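Local coordinates for SPbeta prophage-derived aminoglycoside N(3')-acetyltransferase-like protein YokD (Bacillus subtilis, PDB 2NYG), which binds coenzyme A and probably acts as an N-acetyltransferase of the aminoglycoside 3-N-acetyltransferase family, and may contribute to antibiotic resistance, at residues A[11-16]-A[40-45]; A[16-21]-A[240-245]; A[131-136]-A[197-202]; A[149-154]-A[210-215]. All blocks are in the same frame, centred on the assembly; numbering follows the deposited sequence.

The four contacts form two pairs on opposite sides of the chain's centre. Contacts 1 and 2, centres about 8 Å apart, share Gln16 and helix 15-25 and meet through Ser244, whose side chain reaches the loop of contact 1. Contact 1 borders coenzyme A directly, and contact 2 stands behind it, with the side chain of Ile18 about 8 Å from the cofactor. Contacts 3 and 4, centres about 6 Å apart, dock two loops on the neighbouring strands 196-201 and 208-217. Contact 3 is centred about 33 Å from contact 1, yet the Tyr133 side chain comes within about 12 Å of coenzyme A; contact 4 lies farther off.

Contact 1 (A[11-16]-A[40-45]); sequences FPRTKQ and SSIGWV. With COA (coenzyme A), chain G.
Pro12 meets the six-membered end of the Trp44 indole at its edge, CB lying 3.5 Å from CZ3 close to the ring plane and CG beside it. The other flat group, the Arg13 guanidinium, has Gly43 CA at its own edge, while the carbonyl oxygen of Ile42 approaches it obliquely and at a poor angle for a hydrogen bond. Arg13 CG, anti to the carbonyl carbon (chi1 -37°), lies 4.0 Å from Ile42 CG2, and the bend at chi2 carries CD and NE past Ile42 O and Gly43. Beneath the side chains the backbones are joined by a single bridge: Arg13 N donates to Trp44 O at 3.0 Å, nearly straight (167°) and in the carbonyl plane, and Val45 CA-H points to Arg13 O.

This pairing holds the rear of a loop whose front reads the cofactor. Val45 N donates to adenine N1A of coenzyme A at 2.9 Å, and Val45 O accepts from N6A at 2.8 Å, so one residue's backbone matches both the acceptor and the donor of the base. Val45 CG1 packs against the N1A-C2A side of the adenine, and Ser40 OG sits 2.8 Å from the pyrophosphate oxygen O5A. Ser38, Leu39, Gly111 and Gln114 add further hydrogen bonds to the cofactor.

Ser244, from the turn before strand 245-251, bonds weakly to Ile42 O. Ile42 also packs on helix 48-60 and Trp44 on helix 3-7, while Thr14 caps the start of helix 15-25; Trp90 and Ile94 of the second subunit cover Pro12 and Trp44.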
# COMPACT_ATOMS: atom_id res chain seq x y z
N PHE A 11 12.58 -6.86 22.21
CA PHE A 11 11.50 -7.84 22.14
C PHE A 11 10.50 -7.30 21.12
O PHE A 11 10.49 -6.11 20.83
CB PHE A 11 10.83 -8.00 23.52
N PRO A 12 9.64 -8.17 20.56
CA PRO A 12 8.66 -7.73 19.56
C PRO A 12 7.64 -6.70 20.03
O PRO A 12 7.06 -6.82 21.11
CB PRO A 12 7.97 -9.04 19.15
CG PRO A 12 8.92 -10.09 19.52
CD PRO A 12 9.50 -9.61 20.82
N ARG A 13 7.41 -5.67 19.22
CA ARG A 13 6.42 -4.65 19.54
C ARG A 13 5.11 -5.22 18.99
O ARG A 13 5.04 -5.57 17.82
CB ARG A 13 6.73 -3.33 18.83
CG ARG A 13 8.20 -2.97 18.72
CD ARG A 13 8.81 -2.68 20.06
NE ARG A 13 10.20 -2.28 19.92
CZ ARG A 13 10.94 -1.80 20.91
NH1 ARG A 13 10.43 -1.65 22.12
NH2 ARG A 13 12.20 -1.43 20.68
N THR A 14 4.09 -5.32 19.83
CA THR A 14 2.81 -5.86 19.39
C THR A 14 1.68 -4.85 19.50
O THR A 14 1.83 -3.79 20.11
CB THR A 14 2.41 -7.10 20.21
OG1 THR A 14 2.24 -6.73 21.58
CG2 THR A 14 3.48 -8.18 20.10
N LYS A 15 0.55 -5.20 18.89
CA LYS A 15 -0.63 -4.36 18.93
C LYS A 15 -0.89 -3.93 20.36
O LYS A 15 -1.15 -2.77 20.64
CB LYS A 15 -1.84 -5.14 18.43
CG LYS A 15 -3.11 -4.32 18.38
CD LYS A 15 -4.31 -5.16 17.99
CE LYS A 15 -4.65 -6.15 19.09
NZ LYS A 15 -5.72 -7.10 18.67
N GLN A 16 -0.80 -4.88 21.28
CA GLN A 16 -1.04 -4.63 22.69
C GLN A 16 0.01 -3.76 23.37
O GLN A 16 -0.33 -2.90 24.18
CB GLN A 16 -1.11 -5.96 23.43
CG GLN A 16 -1.43 -5.85 24.92
CD GLN A 16 -1.14 -7.14 25.66
OE1 GLN A 16 -1.32 -8.23 25.11
NE2 GLN A 16 -0.68 -7.02 26.92
N SER A 40 9.27 2.00 10.78
CA SER A 40 10.56 1.47 11.24
C SER A 40 11.10 2.01 12.56
O SER A 40 11.74 1.29 13.32
CB SER A 40 11.62 1.65 10.14
OG SER A 40 11.76 3.01 9.77
N SER A 41 10.82 3.27 12.85
CA SER A 41 11.29 3.90 14.07
C SER A 41 10.74 3.24 15.32
O SER A 41 11.14 3.56 16.44
CB SER A 41 10.87 5.35 14.08
OG SER A 41 9.46 5.43 14.00
N ILE A 42 9.80 2.32 15.13
CA ILE A 42 9.18 1.66 16.26
C ILE A 42 9.92 0.42 16.72
O ILE A 42 9.84 0.04 17.90
CB ILE A 42 7.73 1.27 15.94
CG1 ILE A 42 6.91 2.52 15.60
CG2 ILE A 42 7.10 0.55 17.13
CD1 ILE A 42 5.52 2.21 15.11
N GLY A 43 10.66 -0.20 15.80
CA GLY A 43 11.35 -1.43 16.11
C GLY A 43 10.46 -2.47 15.47
O GLY A 43 9.32 -2.16 15.12
N TRP A 44 10.95 -3.70 15.32
CA TRP A 44 10.13 -4.72 14.69
C TRP A 44 8.78 -4.88 15.35
O TRP A 44 8.70 -5.08 16.57
CB TRP A 44 10.83 -6.09 14.72
CG TRP A 44 10.09 -7.10 13.90
CD1 TRP A 44 9.94 -7.08 12.55
CD2 TRP A 44 9.31 -8.21 14.37
NE1 TRP A 44 9.12 -8.10 12.14
CE2 TRP A 44 8.72 -8.81 13.24
CE3 TRP A 44 9.05 -8.75 15.63
CZ2 TRP A 44 7.88 -9.92 13.33
CZ3 TRP A 44 8.21 -9.86 15.72
CH2 TRP A 44 7.64 -10.43 14.58
N VAL A 45 7.70 -4.79 14.58
CA VAL A 45 6.38 -5.00 15.17
C VAL A 45 5.72 -6.23 14.52
O VAL A 45 5.66 -6.36 13.31
CB VAL A 45 5.46 -3.74 15.06
CG1 VAL A 45 6.27 -2.50 14.78
CG2 VAL A 45 4.41 -3.93 14.02
N1A COA G . 8.45 -3.20 12.31
C2A COA G . 9.28 -2.09 12.11
N3A COA G . 9.65 -1.75 10.83
C4A COA G . 9.21 -2.49 9.75
C5A COA G . 8.37 -3.61 9.90
C6A COA G . 7.99 -3.97 11.20
N6A COA G . 7.21 -5.02 11.41
N7A COA G . 8.11 -4.13 8.66
C8A COA G . 8.76 -3.35 7.75
N9A COA G . 9.45 -2.33 8.44
C1B COA G . 10.31 -1.24 7.92
C2B COA G . 10.88 -1.39 6.48
O2B COA G . 11.92 -2.39 6.35
C3B COA G . 11.37 0.01 6.18
O3B COA G . 12.72 0.03 6.73
P3B COA G . 14.06 0.54 5.93
O7A COA G . 13.68 1.05 4.52
O8A COA G . 15.00 -0.62 5.72
O9A COA G . 14.72 1.61 6.77
C4B COA G . 10.38 0.93 6.94
O4B COA G . 9.78 0.10 7.95
C5B COA G . 9.25 1.55 6.05
O5B COA G . 8.44 2.37 6.94
P1A COA G . 8.03 3.84 6.50
O1A COA G . 7.23 4.52 7.57
O2A COA G . 7.25 3.81 5.18
O3A COA G . 9.41 4.49 6.25
P2A COA G . 10.44 5.02 7.36
O4A COA G . 11.71 4.28 7.20
O5A COA G . 9.93 4.86 8.79
O6A COA G . 10.48 6.59 6.91
CBP COA G . 8.95 8.61 6.88
CCP COA G . 9.83 7.61 7.68
CDP COA G . 9.41 8.68 5.40
CEP COA G . 7.49 8.11 7.01
CAP COA G . 9.21 10.05 7.43
OAP COA G . 10.23 9.94 8.46
C9P COA G . 7.98 10.76 8.05
O9P COA G . 8.09 11.10 9.36
N8P COA G . 6.81 11.04 7.41
C7P COA G . 5.63 11.56 8.13
C6P COA G . 4.26 10.94 7.79

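Contact 2 (A[16-21]-A[240-245]); sequences QSITED and GKVGSA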
# COMPACT_ATOMS: atom_id res chain seq x y z
N GLN A 16 -0.80 -4.88 21.28
CA GLN A 16 -1.04 -4.63 22.69
C GLN A 16 0.01 -3.76 23.37
O GLN A 16 -0.33 -2.90 24.18
CB GLN A 16 -1.11 -5.96 23.43
CG GLN A 16 -1.43 -5.85 24.92
CD GLN A 16 -1.14 -7.14 25.66
OE1 GLN A 16 -1.32 -8.23 25.11
NE2 GLN A 16 -0.68 -7.02 26.92
N SER A 17 1.28 -3.99 23.06
CA SER A 17 2.33 -3.22 23.68
C SER A 17 2.34 -1.81 23.11
O SER A 17 2.73 -0.87 23.79
CB SER A 17 3.70 -3.88 23.49
OG SER A 17 4.24 -3.57 22.22
N ILE A 18 1.92 -1.69 21.86
CA ILE A 18 1.85 -0.38 21.22
C ILE A 18 0.61 0.31 21.76
O ILE A 18 0.60 1.52 21.95
CB ILE A 18 1.78 -0.49 19.66
CG1 ILE A 18 3.14 -0.88 19.10
CG2 ILE A 18 1.36 0.83 19.05
CD1 ILE A 18 3.18 -0.98 17.58
N THR A 19 -0.44 -0.47 22.01
CA THR A 19 -1.67 0.09 22.55
C THR A 19 -1.34 0.67 23.91
O THR A 19 -1.77 1.77 24.26
CB THR A 19 -2.76 -0.97 22.72
OG1 THR A 19 -3.26 -1.36 21.45
CG2 THR A 19 -3.92 -0.42 23.49
N GLU A 20 -0.56 -0.07 24.68
CA GLU A 20 -0.20 0.38 26.01
C GLU A 20 0.58 1.67 25.92
O GLU A 20 0.22 2.65 26.55
CB GLU A 20 0.61 -0.72 26.74
N ASP A 21 1.65 1.69 25.13
CA ASP A 21 2.48 2.88 24.98
C ASP A 21 1.68 4.07 24.53
O ASP A 21 1.89 5.17 25.01
CB ASP A 21 3.60 2.66 23.97
CG ASP A 21 4.48 1.49 24.32
OD1 ASP A 21 4.80 1.30 25.51
OD2 ASP A 21 4.87 0.76 23.40
N GLY A 240 7.01 10.82 24.83
CA GLY A 240 7.09 9.46 25.31
C GLY A 240 7.30 8.47 24.17
O GLY A 240 6.96 8.75 23.02
N LYS A 241 7.85 7.31 24.50
CA LYS A 241 8.14 6.29 23.51
C LYS A 241 7.03 5.28 23.20
O LYS A 241 6.38 4.76 24.10
CB LYS A 241 9.39 5.52 23.92
CG LYS A 241 10.69 6.26 23.68
CD LYS A 241 11.88 5.35 23.93
CE LYS A 241 13.18 6.10 23.72
NZ LYS A 241 14.34 5.34 24.29
N VAL A 242 6.83 5.03 21.91
CA VAL A 242 5.87 4.03 21.44
C VAL A 242 6.77 2.99 20.80
O VAL A 242 7.15 3.10 19.63
CB VAL A 242 4.91 4.60 20.39
CG1 VAL A 242 4.12 3.49 19.75
CG2 VAL A 242 3.96 5.57 21.05
N GLY A 243 7.14 1.98 21.58
CA GLY A 243 8.06 0.98 21.10
C GLY A 243 9.44 1.61 21.25
O GLY A 243 9.82 2.02 22.35
N SER A 244 10.20 1.71 20.17
CA SER A 244 11.51 2.34 20.29
C SER A 244 11.51 3.71 19.61
O SER A 244 12.54 4.38 19.53
CB SER A 244 12.60 1.43 19.73
OG SER A 244 12.40 1.17 18.36
N ALA A 245 10.33 4.15 19.16
CA ALA A 245 10.18 5.44 18.50
C ALA A 245 9.86 6.54 19.50
O ALA A 245 9.13 6.32 20.46
CB ALA A 245 9.09 5.38 17.45
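Asp21 OD2 receives the backbone N-H of Gly243 in a weak hydrogen bond, 3.2 Å long and bent to 131° at the hydrogen. The CA-CB bond of Asp21 points at the strand end, which puts CB 3.5 Å from Lys241 O and 3.7 Å from Val242 CA; CG, anti to the carbonyl carbon (chi1 -57°), then directs OD2 to Gly243 N. The acid therefore presses its methylene on the last strand residues while one carboxylate oxygen reaches past them to the turn.

That turn closes a beta hairpin with a two-residue loop (Gly243, Ser244) between strands 238-242 and 245-251 of the central mixed sheet. It is of type II', running from Val242 to Ala245, with Gly243 in its first corner at a positive phi of 81°. Val242 N bonds to Ala245 O at 3.0 Å, and the return bond from Ala245 N to Val242 O is weak. Within the chain, 238-242 is the outermost strand on this side of the sheet, and helix 15-25 runs nearly antiparallel to it, the short axes 8.1 Å apart at closest approach.

The apolar share of the contact comes from Ile18, one turn earlier on the same helix. Its CG2 branch meets Val242 CG1 at 3.9 Å, the two side chains crossing at about a right angle, and Val242 CG2 turns instead to the CB of Asp21. Beyond this pair Ile18 rests on Val52 and Ala55 of helix 48-60, and Val242 on Cys247 of the partner strand.

Contact 3 (A[131-136]-A[197-202]); sequences PNYSFV and INRGAP
Pro131 and Ala201 mark the nearest approach of the two backbones, at 6.9 Å between CA atoms, too wide for main-chain pairing. Segment 131-136, which runs into a strand of the central sheet, thus meets strand 196-201, at one border of the small antiparallel sheet, through side chains. At one end the join is apolar, Pro131 CG resting 4.2 Å from Ala201 CB.

Arg199 carries the rest. Its chain bends at chi3 (73°), turning the guanidinium across the end of Tyr133. The phenol oxygen of Tyr133 lies 3.6 Å above the guanidinium plane, over its centre, and 3.7 Å from Arg199 CZ; aromatic ring and guanidinium are tilted by 27°, and the two side chains cross at about a right angle. Asn132 comes from the opposite direction to Arg199 and puts its amide at the guanidinium edge near NH2, with the two planes turned 73° apart. The methylene of Asn132 also covers one face of the Tyr133 ring, its CB 3.9 Å above the centre.

Outside the two segments, Arg199 NE is hydrogen-bonded to Tyr214 OH on the adjoining strand, and both Arg199 and Tyr133 touch Glu216. A charged group is thereby set between a phenol oxygen over one face, an amide at an edge and a second tyrosine at NE, an arrangement that probably limits the rotation of the guanidinium.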
# COMPACT_ATOMS: atom_id res chain seq x y z
N PRO A 131 -6.21 16.02 -5.36
CA PRO A 131 -5.20 15.28 -6.12
C PRO A 131 -3.77 15.29 -5.58
O PRO A 131 -2.95 14.42 -5.92
CB PRO A 131 -5.31 15.90 -7.51
CG PRO A 131 -5.62 17.32 -7.20
CD PRO A 131 -6.70 17.17 -6.15
N ASN A 132 -3.47 16.27 -4.72
CA ASN A 132 -2.14 16.34 -4.15
C ASN A 132 -2.11 16.26 -2.64
O ASN A 132 -1.29 15.56 -2.07
CB ASN A 132 -1.44 17.64 -4.57
CG ASN A 132 -1.14 17.70 -6.04
OD1 ASN A 132 -1.08 16.68 -6.74
ND2 ASN A 132 -0.93 18.91 -6.53
N TYR A 133 -3.01 16.99 -1.98
CA TYR A 133 -3.02 17.03 -0.53
C TYR A 133 -4.25 16.40 0.12
O TYR A 133 -4.94 17.02 0.93
CB TYR A 133 -2.90 18.48 -0.10
CG TYR A 133 -1.76 19.21 -0.79
CD1 TYR A 133 -0.43 18.78 -0.63
CD2 TYR A 133 -2.00 20.34 -1.58
CE1 TYR A 133 0.63 19.48 -1.23
CE2 TYR A 133 -0.95 21.03 -2.18
CZ TYR A 133 0.36 20.59 -2.00
OH TYR A 133 1.39 21.26 -2.60
N SER A 134 -4.51 15.15 -0.23
CA SER A 134 -5.65 14.45 0.33
C SER A 134 -5.32 13.96 1.72
O SER A 134 -4.15 13.87 2.10
CB SER A 134 -6.05 13.26 -0.55
OG SER A 134 -4.90 12.53 -0.96
N PHE A 135 -6.37 13.66 2.48
CA PHE A 135 -6.25 13.11 3.81
C PHE A 135 -7.12 11.87 3.83
O PHE A 135 -7.93 11.65 2.94
CB PHE A 135 -6.75 14.11 4.85
CG PHE A 135 -5.83 15.26 5.09
CD1 PHE A 135 -4.88 15.21 6.11
CD2 PHE A 135 -5.91 16.40 4.29
CE1 PHE A 135 -4.03 16.30 6.34
CE2 PHE A 135 -5.07 17.48 4.51
CZ PHE A 135 -4.13 17.43 5.54
N VAL A 136 -6.92 11.05 4.85
CA VAL A 136 -7.69 9.84 5.02
C VAL A 136 -8.09 9.85 6.48
O VAL A 136 -7.31 10.26 7.34
CB VAL A 136 -6.85 8.60 4.74
CG1 VAL A 136 -6.68 8.41 3.26
CG2 VAL A 136 -5.51 8.76 5.38
N ILE A 197 1.58 30.35 -6.46
CA ILE A 197 2.03 29.62 -7.64
C ILE A 197 0.85 28.96 -8.36
O ILE A 197 -0.23 28.79 -7.80
CB ILE A 197 3.07 28.54 -7.28
CG1 ILE A 197 2.56 27.64 -6.17
CG2 ILE A 197 4.37 29.19 -6.89
CD1 ILE A 197 3.53 26.54 -5.77
N ASN A 198 1.08 28.61 -9.62
CA ASN A 198 0.07 27.98 -10.45
C ASN A 198 0.44 26.52 -10.53
O ASN A 198 1.56 26.19 -10.91
CB ASN A 198 0.09 28.58 -11.85
CG ASN A 198 -0.32 30.03 -11.87
OD1 ASN A 198 -1.50 30.36 -11.75
ND2 ASN A 198 0.66 30.92 -12.00
N ARG A 199 -0.49 25.65 -10.16
CA ARG A 199 -0.24 24.22 -10.21
C ARG A 199 -1.21 23.54 -11.17
O ARG A 199 -2.23 24.11 -11.57
CB ARG A 199 -0.35 23.60 -8.82
CG ARG A 199 0.81 23.91 -7.90
CD ARG A 199 0.52 23.51 -6.47
NE ARG A 199 0.56 22.07 -6.26
CZ ARG A 199 1.67 21.33 -6.27
NH1 ARG A 199 2.85 21.91 -6.48
NH2 ARG A 199 1.61 20.02 -6.07
N GLY A 200 -0.88 22.32 -11.55
CA GLY A 200 -1.73 21.58 -12.46
C GLY A 200 -1.76 20.10 -12.11
O GLY A 200 -0.78 19.57 -11.58
N ALA A 201 -2.87 19.45 -12.40
CA ALA A 201 -2.99 18.03 -12.10
C ALA A 201 -4.10 17.34 -12.87
O ALA A 201 -5.06 17.97 -13.30
CB ALA A 201 -3.22 17.83 -10.60
N PRO A 202 -3.96 16.02 -13.06
CA PRO A 202 -4.93 15.19 -13.77
C PRO A 202 -6.15 15.01 -12.87
O PRO A 202 -6.03 14.67 -11.70
CB PRO A 202 -4.18 13.88 -13.97
CG PRO A 202 -2.76 14.32 -14.06
CD PRO A 202 -2.68 15.31 -12.94

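Contact 4 (A[149-154]-A[210-215]); sequences HPLEFG and VWKEYK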
# COMPACT_ATOMS: atom_id res chain seq x y z
N HIS A 149 -13.22 19.32 0.76
CA HIS A 149 -11.96 19.46 0.00
C HIS A 149 -11.89 20.07 -1.44
O HIS A 149 -11.88 19.35 -2.43
CB HIS A 149 -11.21 18.12 -0.02
CG HIS A 149 -9.74 18.23 0.27
ND1 HIS A 149 -9.01 19.37 0.03
CD2 HIS A 149 -8.88 17.33 0.78
CE1 HIS A 149 -7.75 19.17 0.40
NE2 HIS A 149 -7.65 17.94 0.86
N PRO A 150 -11.80 21.41 -1.54
CA PRO A 150 -11.72 22.14 -2.81
C PRO A 150 -10.32 22.02 -3.43
O PRO A 150 -9.33 21.83 -2.73
CB PRO A 150 -12.05 23.55 -2.39
CG PRO A 150 -11.39 23.64 -1.07
CD PRO A 150 -11.65 22.31 -0.39
N LEU A 151 -10.21 22.15 -4.74
CA LEU A 151 -8.90 22.04 -5.37
C LEU A 151 -7.97 23.19 -4.99
O LEU A 151 -6.82 22.99 -4.61
CB LEU A 151 -9.05 21.99 -6.88
CG LEU A 151 -7.78 21.65 -7.63
CD1 LEU A 151 -7.30 20.26 -7.22
CD2 LEU A 151 -8.04 21.71 -9.12
N GLU A 152 -8.49 24.41 -5.12
CA GLU A 152 -7.76 25.63 -4.82
C GLU A 152 -7.38 25.74 -3.34
O GLU A 152 -8.24 25.71 -2.46
CB GLU A 152 -8.60 26.84 -5.22
CG GLU A 152 -7.84 28.15 -5.25
CD GLU A 152 -8.70 29.32 -5.73
OE1 GLU A 152 -9.55 29.79 -4.95
OE2 GLU A 152 -8.51 29.76 -6.89
N PHE A 153 -6.08 25.90 -3.10
CA PHE A 153 -5.53 26.02 -1.76
C PHE A 153 -5.64 24.67 -1.10
O PHE A 153 -4.66 23.94 -0.99
CB PHE A 153 -6.28 27.12 -1.01
CG PHE A 153 -6.13 28.48 -1.64
CD1 PHE A 153 -7.25 29.28 -1.90
CD2 PHE A 153 -4.87 28.94 -2.04
CE1 PHE A 153 -7.10 30.52 -2.54
CE2 PHE A 153 -4.72 30.16 -2.68
CZ PHE A 153 -5.83 30.95 -2.93
N GLY A 154 -6.85 24.30 -0.69
CA GLY A 154 -7.06 23.00 -0.08
C GLY A 154 -5.93 22.42 0.77
O GLY A 154 -5.40 21.35 0.49
N VAL A 210 -9.40 15.33 -17.32
CA VAL A 210 -9.20 16.73 -17.71
C VAL A 210 -8.08 17.43 -16.94
O VAL A 210 -8.30 17.82 -15.79
CB VAL A 210 -10.50 17.55 -17.45
CG1 VAL A 210 -10.22 19.02 -17.61
CG2 VAL A 210 -11.60 17.12 -18.42
N TRP A 211 -6.92 17.60 -17.56
CA TRP A 211 -5.80 18.28 -16.89
C TRP A 211 -6.23 19.68 -16.48
O TRP A 211 -6.51 20.52 -17.33
CB TRP A 211 -4.57 18.36 -17.81
CG TRP A 211 -3.42 19.08 -17.17
CD1 TRP A 211 -3.27 20.43 -17.05
CD2 TRP A 211 -2.30 18.49 -16.47
NE1 TRP A 211 -2.13 20.72 -16.32
CE2 TRP A 211 -1.52 19.55 -15.96
CE3 TRP A 211 -1.88 17.17 -16.24
CZ2 TRP A 211 -0.34 19.34 -15.22
CZ3 TRP A 211 -0.71 16.95 -15.50
CH2 TRP A 211 0.05 18.04 -15.00
N LYS A 212 -6.27 19.93 -15.18
CA LYS A 212 -6.70 21.22 -14.65
C LYS A 212 -5.64 22.01 -13.93
O LYS A 212 -4.74 21.44 -13.31
CB LYS A 212 -7.89 21.01 -13.71
CG LYS A 212 -8.46 22.29 -13.18
CD LYS A 212 -9.61 22.04 -12.25
CE LYS A 212 -10.06 23.35 -11.58
NZ LYS A 212 -11.15 23.13 -10.57
N GLU A 213 -5.73 23.33 -14.03
CA GLU A 213 -4.78 24.21 -13.37
C GLU A 213 -5.47 24.96 -12.24
O GLU A 213 -6.59 25.44 -12.38
CB GLU A 213 -4.19 25.21 -14.35
CG GLU A 213 -3.18 24.61 -15.29
CD GLU A 213 -2.47 25.67 -16.11
OE1 GLU A 213 -3.02 26.80 -16.21
OE2 GLU A 213 -1.39 25.37 -16.65
N TYR A 214 -4.79 25.04 -11.11
CA TYR A 214 -5.33 25.72 -9.95
C TYR A 214 -4.21 26.51 -9.27
O TYR A 214 -3.02 26.29 -9.53
CB TYR A 214 -5.94 24.69 -8.99
CG TYR A 214 -4.97 23.64 -8.48
CD1 TYR A 214 -4.59 23.60 -7.14
CD2 TYR A 214 -4.41 22.70 -9.35
CE1 TYR A 214 -3.69 22.66 -6.67
CE2 TYR A 214 -3.50 21.76 -8.89
CZ TYR A 214 -3.14 21.74 -7.55
OH TYR A 214 -2.25 20.82 -7.07
N LYS A 215 -4.61 27.44 -8.40
CA LYS A 215 -3.65 28.26 -7.69
C LYS A 215 -3.37 27.65 -6.32
O LYS A 215 -4.24 27.01 -5.74
CB LYS A 215 -4.18 29.69 -7.56
CG LYS A 215 -4.32 30.40 -8.90
CD LYS A 215 -4.80 31.84 -8.75
CE LYS A 215 -4.81 32.56 -10.10
NZ LYS A 215 -3.50 32.45 -10.79
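A single weak hydrogen bond, from Phe153 N to Lys215 O at 3.4 Å, ties the two backbones just beside the point where the CA atoms of Glu152 and Lys215 come within 5.7 Å. Leu151 supplies the main side-chain contact. Its CG sits over one face of the Tyr214 ring, 3.9 Å from the centroid and 25° off the normal, a CH-pi contact offset toward the CB end of the ring. In Tyr214, chi1 (59°) swings the ring to the loop side and chi2 (113°) turns its face to Leu151, and the two side chains cross at about a right angle. Leu151 CD2 continues to Lys212, whose extended chain meets it tip to tip, with CD 3.5 Å away.

Strand 208-217 is the middle strand of a three-stranded antiparallel sheet, bonded through Lys212 and Tyr214 to strand 196-201. The loop between helices 142-146 and 160-166 thus lies against one side of this small sheet. Leu151 O lies 3.4 Å from Tyr214 CD1, above the ring plane on the side of Leu151 CG, and takes its hydrogen bond from His130 NE2; Leu151 also leans on Pro131.

Toward the surface, Glu152 CG touches two groups, Lys215 O at 3.8 Å and one face of the Phe153 ring. Its carboxylate forms no salt bridge with Lys215, the Glu152 OE2 to Lys215 NZ distance being 6.9 Å; that ammonium group is hydrogen-bonded to Asn198 OD1 on the neighbouring strand.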